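Local coordinates for protein glycerophosphoryl diester phosphodiesterase (Parabacteroides distasonis, PDB 3MZ2) that probably hydrolyses glycerophosphodiesters, releasing an alcohol and glycerol phosphate, at residues Phe53-Thr56 with Leu57-Pro61; Glu100-Gln103 with Asn104-Leu107; Ala148-Ile151 with Thr152-Ala156; Ser234-Pro237 with Ser238-Leu242. One frame throughout, in Å; residues are numbered along the deposited sequence.

Overall arrangement
All four contacts are local, each within one run of consecutive residues; they follow in series along the chain, and none nests in or crosses another. Contact 1 finishes helix 50-59 and turns the chain into strand 63-70. Contact 2 leaves the short helix 99-102 by a tight turn, about 24 Å from the centre of the chain. Contact 3 closes helix 144-153 on the way to strand 160-164, and contact 4 is part of the loop after strand 231-234, on the opposite side of the chain's centre from contact 3. Contacts 1 and 3 end helices of the TIM barrel and lead into its strands; contact 4 follows one of its strands.

Contact 1: residues Phe53-Thr56 with Leu57-Pro61; sequences FENT and LSYTP
Thr56 and Thr60 make the tight side of this helix end. Their side chains lie next to each other and point the same way, with Thr56 CG2 3.8 Å from Thr60 CG2. In the backbone, Thr56 O holds two donors: Thr60 N comes in at 3.0 Å, nearly along the C=O axis, while Tyr59 N sits above the carbonyl plane. With chi1 at -177° the Thr60 hydroxyl swings out past the helix end, its OG1 bonding Pro61 O at 2.9 Å, and CG2 is left facing Thr56. Replacing Thr60 with a glycine would probably open a gap beside the Thr56 methyl and leave Pro61 O without its hydroxyl donor. These are the closing turns of helix 50-59 in the beta-alpha-beta unit that joins strands 33-36 and 63-70 of the TIM barrel; Thr56 and Leu57 pack on Phe64 of the following strand, and the Thr56 hydroxyl bonds back to Thr52 O. The other side is looser and wetter. Asn55 and Tyr59 pass each other at a slant, amide and ring planes 77° apart, and the ring turns its edge to the asparagine, Tyr59 CD1 3.3 Å from the backbone Asn55 O and Tyr59 CE1 3.7 Å from Asn55 OD1. Their polar ends are joined through a water, which donates to Asn55 OD1 at 2.7 Å and lies 2.8 Å from Tyr59 OH. On the exposed flank Ser58 N and, in the conformer described (of two modelled), Ser58 OG reach Glu54 O from opposite faces of its plane.

Contact 2: residues Glu100-Gln103 with Asn104-Leu107; sequences EELQ and NFRL
A type I beta turn from Leu102 to Phe105 takes the chain out of the short helix 99-102. Phe105 N closes it with a 3.0 Å bond to Leu102 O; one residue earlier, at the helix end, Asn104 N donates to Glu101 O, also at 3.0 Å. Each donor stands more than 50° out of the plane of its acceptor carbonyl. A water then spans the mouth of the turn, giving one proton to Leu102 O (2.7 Å) and the other to Phe105 O (2.6 Å). The helix and turn lie in the long excursion between strand 76-78 and helix 122-129, consistent with the small insertion that this phosphodiesterase family adds to its TIM barrel. On the apolar side Leu102 CD2 touches Phe105 CD2 at 4.0 Å, the two side chains slanting across one another; Tyr97 meets the Phe105 ring edge-to-face. Arg106 folds back by a bend at chi2 (-51°), bringing NH1 to 2.9 Å from Gln103 O at an angle too poor for a hydrogen bond. A weak bond of 3.4 Å joins Arg106 NH1 to Phe105 O. The guanidinium is anchored through NE, which bonds to Asn116 OD1, and Gln103 NE2 is held by Ile119 O.

Contact 3: residues Ala148-Ile151 with Thr152-Ala156; sequences AQLI and TDMQA
Ile151 and Ala156 are tied together by the Schellman motif that ends helix 144-153. Gln155 takes a positive phi, and the chain doubles back so that Ala156 N gives a nearly straight 3.0 Å bond to Ile151 O; inside that loop Gln155 N bonds to Thr152 O. The helix belongs to the beta-alpha-beta unit between barrel strands 135-137 and 160-164, with Ile151 packed on Val160 and Ile162 of the latter. Ile151 CG2, anti to the backbone N and so swung toward the helix end, lies 4.2 Å from Ala156 CB.

Next along the helix, Thr152 keeps its hydroxyl anti to the carbonyl carbon (chi1 -56°), which leans OG1 back one turn toward Ala148. Thr152 OG1 bonds to Ala148 O at 2.9 Å, while Thr152 N reaches the same oxygen at 3.1 Å from the opposite face of its plane. OG1 is also bonded to Asn177 ND2, so it links the helix end to the segment after helix 167-176. A valine here would probably leave the Asn177 amide without its hydroxyl partner and Ala148 O with one donor fewer.

On another flank Leu150 and Met154, present as selenomethionine, run side by side toward helix 122-129, where both touch Glu123. Leu150 CG lies anti to the backbone N (chi1 -176°), which carries CD1 along the helix toward the selenium of Met154, whose chain bends at chi3 (68°). Both were modelled in two conformers, so the fit is tentative; in the pair described, Leu150 CD1 lies 3.6 Å from Met154 SE.

Contact 4: residues Ser234-Pro237 with Ser238-Leu242; sequences STAP and SDDKL. With SO4 (sulfate ion), chain F; SO4 (sulfate ion), chain G.
Thr235 holds OG1 between its backbone N and carbonyl carbon (chi1 55°) and Asp240 sets CG anti to its carbonyl carbon (chi1 -70°), torsions that bring hydroxyl and carboxylate together. The side chains cross at about a right angle, and Thr235 OG1 donates to Asp240 OD1 at 2.8 Å from above the carboxylate plane; the hydroxyl is also hydrogen-bonded with Glu264 O. Thr235 O accepts Asp240 N at 2.8 Å and Ser238 N at 3.0 Å, from opposite faces of its plane. Asp240 is gripped further by Tyr252 OH and Ser265 OG at OD1 and by Asp266 N at OD2, which ought to fix the carboxylate's rotation. Thr235 CG2 lies 3.6 Å from Asp239 OD2.

Lys241, in one of two conformers, bends at chi2 and chi3 and runs past Ala236 O to two sulfates. Its NZ bonds to O4 of one (chain F) at 3.1 Å and weakly to O3 of the other (chain G); a water lies between NZ, from which it accepts, and Ala236 O. Arg41 and Arg267 also bind the sulfates, which, though probably from the crystallisation liquor, suggest an anion-binding patch at the C-terminal end of the barrel strands, where TIM-barrel enzymes carry their active sites.

Contact 1: residues Phe53-Thr56 with Leu57-Pro61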
loop_
_atom_site.group_PDB
_atom_site.type_symbol
_atom_site.label_atom_id
_atom_site.label_comp_id
_atom_site.label_asym_id
_atom_site.label_seq_id
_atom_site.Cartn_x
_atom_site.Cartn_y
_atom_site.Cartn_z
ATOM N N PHE A 53 21.047 -11.480 -2.962
ATOM C CA PHE A 53 21.130 -11.821 -1.549
ATOM C C PHE A 53 22.462 -12.507 -1.264
ATOM O O PHE A 53 23.167 -12.166 -0.294
ATOM C CB PHE A 53 19.992 -12.757 -1.070
ATOM C CG PHE A 53 18.592 -12.349 -1.458
ATOM C CD1 PHE A 53 18.220 -11.021 -1.603
ATOM C CD2 PHE A 53 17.605 -13.344 -1.579
ATOM C CE1 PHE A 53 16.921 -10.700 -1.896
ATOM C CE2 PHE A 53 16.313 -13.024 -1.945
ATOM C CZ PHE A 53 15.957 -11.714 -2.107
ATOM N N GLU A 54 22.777 -13.518 -2.077
ATOM C CA GLU A 54 24.013 -14.299 -1.905
ATOM C C GLU A 54 25.282 -13.431 -2.036
ATOM O O GLU A 54 26.241 -13.546 -1.225
ATOM C CB GLU A 54 24.039 -15.436 -2.938
ATOM C CG GLU A 54 22.931 -16.441 -2.759
ATOM C CD GLU A 54 22.615 -17.292 -4.003
ATOM O OE1 GLU A 54 23.411 -17.284 -4.985
ATOM O OE2 GLU A 54 21.547 -17.969 -3.976
ATOM N N ASN A 55 25.289 -12.587 -3.054
ATOM C CA ASN A 55 26.374 -11.625 -3.262
ATOM C C ASN A 55 26.550 -10.718 -2.053
ATOM O O ASN A 55 27.667 -10.557 -1.543
ATOM C CB ASN A 55 26.107 -10.766 -4.501
ATOM C CG ASN A 55 27.286 -9.851 -4.844
ATOM O OD1 ASN A 55 28.397 -10.338 -5.070
ATOM N ND2 ASN A 55 27.043 -8.546 -4.927
ATOM N N THR A 56 25.474 -10.155 -1.545
ATOM C CA THR A 56 25.600 -9.298 -0.376
ATOM C C THR A 56 26.230 -10.043 0.809
ATOM O O THR A 56 27.115 -9.514 1.438
ATOM C CB THR A 56 24.248 -8.693 0.046
ATOM O OG1 THR A 56 23.733 -7.886 -1.016
ATOM C CG2 THR A 56 24.346 -7.810 1.308
ATOM N N LEU A 57 25.768 -11.248 1.129
ATOM C CA LEU A 57 26.370 -12.013 2.222
ATOM C C LEU A 57 27.857 -12.344 2.065
ATOM O O LEU A 57 28.556 -12.551 3.066
ATOM C CB LEU A 57 25.602 -13.288 2.474
ATOM C CG LEU A 57 24.170 -13.104 2.962
ATOM C CD1 LEU A 57 23.633 -14.465 3.359
ATOM C CD2 LEU A 57 24.023 -12.102 4.103
ATOM N N SER A 58 28.376 -12.389 0.833
ATOM C CA SER A 58 29.808 -12.612 0.615
ATOM C C SER A 58 30.670 -11.473 1.177
ATOM O O SER A 58 31.832 -11.674 1.527
ATOM C CB SER A 58 30.108 -12.787 -0.882
ATOM O OG SER A 58 29.319 -13.821 -1.453
ATOM N N TYR A 59 30.093 -10.270 1.262
ATOM C CA TYR A 59 30.777 -9.070 1.785
ATOM C C TYR A 59 30.385 -8.669 3.212
ATOM O O TYR A 59 31.193 -8.104 3.947
ATOM C CB TYR A 59 30.488 -7.876 0.885
ATOM C CG TYR A 59 31.025 -7.988 -0.510
ATOM C CD1 TYR A 59 30.278 -8.561 -1.507
ATOM C CD2 TYR A 59 32.278 -7.458 -0.841
ATOM C CE1 TYR A 59 30.756 -8.663 -2.815
ATOM C CE2 TYR A 59 32.773 -7.544 -2.152
ATOM C CZ TYR A 59 31.996 -8.154 -3.134
ATOM O OH TYR A 59 32.435 -8.264 -4.442
ATOM N N THR A 60 29.139 -8.935 3.610
ATOM C CA THR A 60 28.665 -8.537 4.899
ATOM C C THR A 60 27.548 -9.391 5.433
ATOM O O THR A 60 26.709 -9.827 4.658
ATOM C CB THR A 60 28.173 -7.039 4.826
ATOM O OG1 THR A 60 27.760 -6.581 6.122
ATOM C CG2 THR A 60 27.026 -6.848 3.792
ATOM N N PRO A 61 27.462 -9.589 6.766
ATOM C CA PRO A 61 26.186 -10.088 7.287
ATOM C C PRO A 61 25.099 -9.065 7.039
ATOM O O PRO A 61 25.364 -7.870 7.092
ATOM C CB PRO A 61 26.449 -10.252 8.791
ATOM C CG PRO A 61 27.586 -9.434 9.068
ATOM C CD PRO A 61 28.411 -9.289 7.851
HETATM O O HOH W 1 30.454 -9.026 -6.325
#

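Contact 2: residues Glu100-Gln103 with Asn104-Leu107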
loop_
_atom_site.group_PDB
_atom_site.type_symbol
_atom_site.label_atom_id
_atom_site.label_comp_id
_atom_site.label_asym_id
_atom_site.label_seq_id
_atom_site.Cartn_x
_atom_site.Cartn_y
_atom_site.Cartn_z
ATOM N N GLU A 100 5.003 -19.885 -14.195
ATOM C CA GLU A 100 5.740 -20.491 -15.291
ATOM C C GLU A 100 6.036 -19.493 -16.411
ATOM O O GLU A 100 7.159 -19.459 -16.925
ATOM C CB GLU A 100 5.005 -21.701 -15.811
ATOM C CG GLU A 100 5.821 -22.503 -16.787
ATOM C CD GLU A 100 5.104 -23.726 -17.269
ATOM O OE1 GLU A 100 3.989 -24.008 -16.773
ATOM O OE2 GLU A 100 5.662 -24.416 -18.151
ATOM N N GLU A 101 5.047 -18.667 -16.775
ATOM C CA GLU A 101 5.264 -17.619 -17.782
ATOM C C GLU A 101 6.297 -16.592 -17.340
ATOM O O GLU A 101 7.181 -16.202 -18.121
ATOM C CB GLU A 101 3.940 -16.923 -18.117
ATOM C CG GLU A 101 2.948 -17.830 -18.856
ATOM C CD GLU A 101 1.538 -17.287 -18.887
ATOM O OE1 GLU A 101 1.160 -16.457 -18.038
ATOM O OE2 GLU A 101 0.774 -17.741 -19.748
ATOM N N LEU A 102 6.219 -16.204 -16.068
ATOM C CA LEU A 102 7.171 -15.245 -15.473
ATOM C C LEU A 102 8.617 -15.726 -15.566
ATOM O O LEU A 102 9.543 -14.941 -15.663
ATOM C CB LEU A 102 6.804 -14.958 -14.022
ATOM C CG LEU A 102 5.679 -13.957 -13.773
ATOM C CD1 LEU A 102 5.458 -13.829 -12.264
ATOM C CD2 LEU A 102 5.949 -12.567 -14.416
ATOM N N GLN A 103 8.803 -17.043 -15.545
ATOM C CA GLN A 103 10.137 -17.625 -15.630
ATOM C C GLN A 103 10.812 -17.376 -16.959
ATOM O O GLN A 103 12.035 -17.482 -17.068
ATOM C CB GLN A 103 10.088 -19.119 -15.302
ATOM C CG GLN A 103 9.749 -19.365 -13.850
ATOM C CD GLN A 103 10.624 -18.546 -12.908
ATOM O OE1 GLN A 103 11.857 -18.739 -12.852
ATOM N NE2 GLN A 103 10.001 -17.585 -12.187
ATOM N N ASN A 104 10.034 -17.025 -17.975
ATOM C CA ASN A 104 10.599 -16.631 -19.251
ATOM C C ASN A 104 11.274 -15.272 -19.244
ATOM O O ASN A 104 12.041 -14.973 -20.155
ATOM C CB ASN A 104 9.526 -16.648 -20.350
ATOM C CG ASN A 104 8.973 -18.041 -20.600
ATOM O OD1 ASN A 104 9.708 -19.030 -20.551
ATOM N ND2 ASN A 104 7.677 -18.128 -20.859
ATOM N N PHE A 105 10.937 -14.412 -18.291
ATOM C CA PHE A 105 11.572 -13.094 -18.211
ATOM C C PHE A 105 12.858 -13.130 -17.417
ATOM O O PHE A 105 13.117 -14.076 -16.683
ATOM C CB PHE A 105 10.634 -12.066 -17.591
ATOM C CG PHE A 105 9.366 -11.870 -18.364
ATOM C CD1 PHE A 105 9.400 -11.506 -19.701
ATOM C CD2 PHE A 105 8.142 -12.046 -17.750
ATOM C CE1 PHE A 105 8.222 -11.330 -20.418
ATOM C CE2 PHE A 105 6.961 -11.859 -18.457
ATOM C CZ PHE A 105 7.006 -11.508 -19.782
ATOM N N ARG A 106 13.671 -12.088 -17.586
ATOM C CA ARG A 106 14.953 -11.976 -16.884
ATOM C C ARG A 106 15.020 -10.627 -16.206
ATOM O O ARG A 106 14.449 -9.633 -16.689
ATOM C CB ARG A 106 16.125 -12.136 -17.862
ATOM C CG ARG A 106 16.301 -13.560 -18.418
ATOM C CD ARG A 106 16.330 -14.592 -17.298
ATOM N NE ARG A 106 16.723 -15.894 -17.824
ATOM C CZ ARG A 106 15.895 -16.821 -18.304
ATOM N NH1 ARG A 106 14.577 -16.649 -18.307
ATOM N NH2 ARG A 106 16.406 -17.953 -18.776
ATOM N N LEU A 107 15.697 -10.607 -15.070
ATOM C CA LEU A 107 15.807 -9.412 -14.271
ATOM C C LEU A 107 16.892 -8.490 -14.776
ATOM O O LEU A 107 17.949 -8.937 -15.241
ATOM C CB LEU A 107 16.102 -9.795 -12.825
ATOM C CG LEU A 107 15.002 -10.572 -12.078
ATOM C CD1 LEU A 107 15.466 -10.986 -10.657
ATOM C CD2 LEU A 107 13.679 -9.815 -12.034
HETATM O O HOH W 2 11.904 -14.476 -14.372
#

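Contact 3: residues Ala148-Ile151 with Thr152-Ala156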
loop_
_atom_site.group_PDB
_atom_site.type_symbol
_atom_site.label_atom_id
_atom_site.label_comp_id
_atom_site.label_asym_id
_atom_site.label_seq_id
_atom_site.Cartn_x
_atom_site.Cartn_y
_atom_site.Cartn_z
ATOM N N ALA A 148 0.439 -14.442 7.342
ATOM C CA ALA A 148 0.437 -15.052 8.689
ATOM C C ALA A 148 0.488 -16.579 8.610
ATOM O O ALA A 148 1.278 -17.229 9.301
ATOM C CB ALA A 148 -0.758 -14.583 9.545
ATOM N N GLN A 149 -0.342 -17.152 7.750
ATOM C CA GLN A 149 -0.427 -18.615 7.686
ATOM C C GLN A 149 0.830 -19.235 7.068
ATOM O O GLN A 149 1.284 -20.308 7.515
ATOM C CB GLN A 149 -1.662 -19.026 6.903
ATOM C CG GLN A 149 -2.949 -18.727 7.681
ATOM C CD GLN A 149 -4.201 -18.709 6.810
ATOM O OE1 GLN A 149 -4.128 -18.646 5.579
ATOM N NE2 GLN A 149 -5.368 -18.749 7.469
ATOM N N LEU A 150 1.395 -18.613 6.042
ATOM C CA LEU A 150 2.595 -19.169 5.403
ATOM C C LEU A 150 3.737 -19.257 6.406
ATOM O O LEU A 150 4.391 -20.269 6.509
ATOM C CB LEU A 150 3.052 -18.315 4.220
ATOM C CG LEU A 150 4.256 -18.874 3.432
ATOM C CD1 LEU A 150 3.981 -20.253 2.865
ATOM C CD2 LEU A 150 4.617 -17.894 2.303
ATOM N N ILE A 151 3.986 -18.166 7.140
ATOM C CA ILE A 151 5.105 -18.162 8.110
ATOM C C ILE A 151 4.853 -19.196 9.247
ATOM O O ILE A 151 5.753 -19.974 9.633
ATOM C CB ILE A 151 5.327 -16.773 8.715
ATOM C CG1 ILE A 151 5.744 -15.810 7.605
ATOM C CG2 ILE A 151 6.413 -16.802 9.787
ATOM C CD1 ILE A 151 5.736 -14.289 8.044
ATOM N N THR A 152 3.612 -19.238 9.754
ATOM C CA THR A 152 3.244 -20.134 10.812
ATOM C C THR A 152 3.340 -21.583 10.367
ATOM O O THR A 152 3.920 -22.427 11.060
ATOM C CB THR A 152 1.860 -19.842 11.384
ATOM O OG1 THR A 152 1.839 -18.480 11.812
ATOM C CG2 THR A 152 1.529 -20.763 12.611
ATOM N N ASP A 153 2.758 -21.879 9.201
ATOM C CA ASP A 153 2.718 -23.275 8.693
ATOM C C ASP A 153 4.136 -23.816 8.449
ATOM O O ASP A 153 4.395 -25.006 8.618
ATOM C CB ASP A 153 1.970 -23.375 7.361
ATOM C CG ASP A 153 0.428 -23.142 7.474
ATOM O OD1 ASP A 153 -0.143 -22.976 8.575
ATOM O OD2 ASP A 153 -0.197 -23.122 6.397
HETATM N N MSE A 154 5.052 -22.927 8.076
HETATM C CA MSE A 154 6.439 -23.260 7.709
HETATM C C MSE A 154 7.362 -23.247 8.928
HETATM O O MSE A 154 8.558 -23.577 8.806
HETATM C CB MSE A 154 7.001 -22.251 6.687
HETATM C CG MSE A 154 6.318 -22.281 5.331
HETATM SE SE MSE A 154 7.220 -21.207 4.006
HETATM C CE MSE A 154 8.857 -22.271 3.811
ATOM N N GLN A 155 6.822 -22.847 10.085
ATOM C CA GLN A 155 7.614 -22.690 11.326
ATOM C C GLN A 155 8.795 -21.777 11.045
ATOM O O GLN A 155 9.866 -21.987 11.580
ATOM C CB GLN A 155 8.000 -24.049 11.940
ATOM C CG GLN A 155 6.774 -24.971 12.105
ATOM C CD GLN A 155 7.096 -26.375 12.653
ATOM O OE1 GLN A 155 6.291 -27.285 12.533
ATOM N NE2 GLN A 155 8.216 -26.522 13.280
ATOM N N ALA A 156 8.547 -20.697 10.302
ATOM C CA ALA A 156 9.592 -19.771 9.821
ATOM C C ALA A 156 9.693 -18.512 10.675
ATOM O O ALA A 156 10.374 -17.568 10.323
ATOM C CB ALA A 156 9.332 -19.377 8.310
#

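Contact 4: residues Ser234-Pro237 with Ser238-Leu242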
loop_
_atom_site.group_PDB
_atom_site.type_symbol
_atom_site.label_atom_id
_atom_site.label_comp_id
_atom_site.label_asym_id
_atom_site.label_seq_id
_atom_site.Cartn_x
_atom_site.Cartn_y
_atom_site.Cartn_z
ATOM N N SER A 234 16.418 4.075 6.913
ATOM C CA SER A 234 16.511 3.628 5.543
ATOM C C SER A 234 17.124 4.755 4.752
ATOM O O SER A 234 16.567 5.860 4.702
ATOM C CB SER A 234 15.169 3.328 4.937
ATOM O OG SER A 234 15.362 2.974 3.555
ATOM N N THR A 235 18.263 4.465 4.133
ATOM C CA THR A 235 18.966 5.403 3.285
ATOM C C THR A 235 18.519 5.315 1.812
ATOM O O THR A 235 19.005 6.070 0.959
ATOM C CB THR A 235 20.488 5.215 3.386
ATOM O OG1 THR A 235 20.846 3.874 3.089
ATOM C CG2 THR A 235 20.978 5.597 4.810
ATOM N N ALA A 236 17.576 4.420 1.514
ATOM C CA ALA A 236 17.188 4.212 0.118
ATOM C C ALA A 236 16.704 5.505 -0.543
ATOM O O ALA A 236 17.120 5.828 -1.637
ATOM C CB ALA A 236 16.135 3.041 -0.015
ATOM N N PRO A 237 15.848 6.274 0.129
ATOM C CA PRO A 237 15.403 7.527 -0.533
ATOM C C PRO A 237 16.321 8.706 -0.322
ATOM O O PRO A 237 16.172 9.798 -0.949
ATOM C CB PRO A 237 14.029 7.794 0.134
ATOM C CG PRO A 237 14.002 7.045 1.355
ATOM C CD PRO A 237 15.109 5.993 1.363
ATOM N N SER A 238 17.268 8.520 0.583
ATOM C CA SER A 238 18.045 9.656 1.093
ATOM C C SER A 238 19.527 9.459 0.755
ATOM O O SER A 238 19.941 9.731 -0.384
ATOM C CB SER A 238 17.778 9.830 2.584
ATOM O OG SER A 238 17.941 8.579 3.289
ATOM N N ASP A 239 20.333 8.991 1.690
ATOM C CA ASP A 239 21.782 8.987 1.479
ATOM C C ASP A 239 22.257 8.076 0.364
ATOM O O ASP A 239 23.320 8.321 -0.191
ATOM C CB ASP A 239 22.528 8.723 2.787
ATOM C CG ASP A 239 22.026 9.607 3.914
ATOM O OD1 ASP A 239 22.429 10.771 3.932
ATOM O OD2 ASP A 239 21.127 9.183 4.690
ATOM N N ASP A 240 21.502 7.031 0.004
ATOM C CA ASP A 240 21.885 6.191 -1.131
ATOM C C ASP A 240 21.964 6.958 -2.433
ATOM O O ASP A 240 22.582 6.509 -3.387
ATOM C CB ASP A 240 20.905 5.025 -1.352
ATOM C CG ASP A 240 20.978 3.965 -0.279
ATOM O OD1 ASP A 240 21.924 3.972 0.532
ATOM O OD2 ASP A 240 20.162 3.029 -0.324
ATOM N N LYS A 241 21.318 8.124 -2.487
ATOM C CA LYS A 241 21.161 8.906 -3.703
ATOM C C LYS A 241 22.266 9.952 -3.860
ATOM O O LYS A 241 22.309 10.689 -4.854
ATOM C CB LYS A 241 19.810 9.635 -3.681
ATOM C CG LYS A 241 18.600 8.746 -3.497
ATOM C CD LYS A 241 18.619 7.563 -4.493
ATOM C CE LYS A 241 17.231 7.209 -5.040
ATOM N NZ LYS A 241 17.079 5.819 -5.588
ATOM N N LEU A 242 23.140 10.059 -2.866
ATOM C CA LEU A 242 24.264 10.992 -2.963
ATOM C C LEU A 242 25.145 10.591 -4.147
ATOM O O LEU A 242 25.213 9.428 -4.456
ATOM C CB LEU A 242 25.027 11.068 -1.641
ATOM C CG LEU A 242 24.248 11.530 -0.412
ATOM C CD1 LEU A 242 24.999 11.270 0.901
ATOM C CD2 LEU A 242 23.956 13.066 -0.569
HETATM S S SO4 F . 20.723 6.242 -7.484
HETATM O O1 SO4 F . 21.564 5.747 -8.577
HETATM O O2 SO4 F . 21.498 6.284 -6.242
HETATM O O3 SO4 F . 20.242 7.586 -7.802
HETATM O O4 SO4 F . 19.563 5.364 -7.335
HETATM S S SO4 G . 14.080 3.341 -7.147
HETATM O O1 SO4 G . 14.940 3.374 -8.337
HETATM O O2 SO4 G . 14.604 2.355 -6.210
HETATM O O3 SO4 G . 14.068 4.667 -6.528
HETATM O O4 SO4 G . 12.704 2.924 -7.448
HETATM O O HOH W 3 18.208 4.307 -3.700
#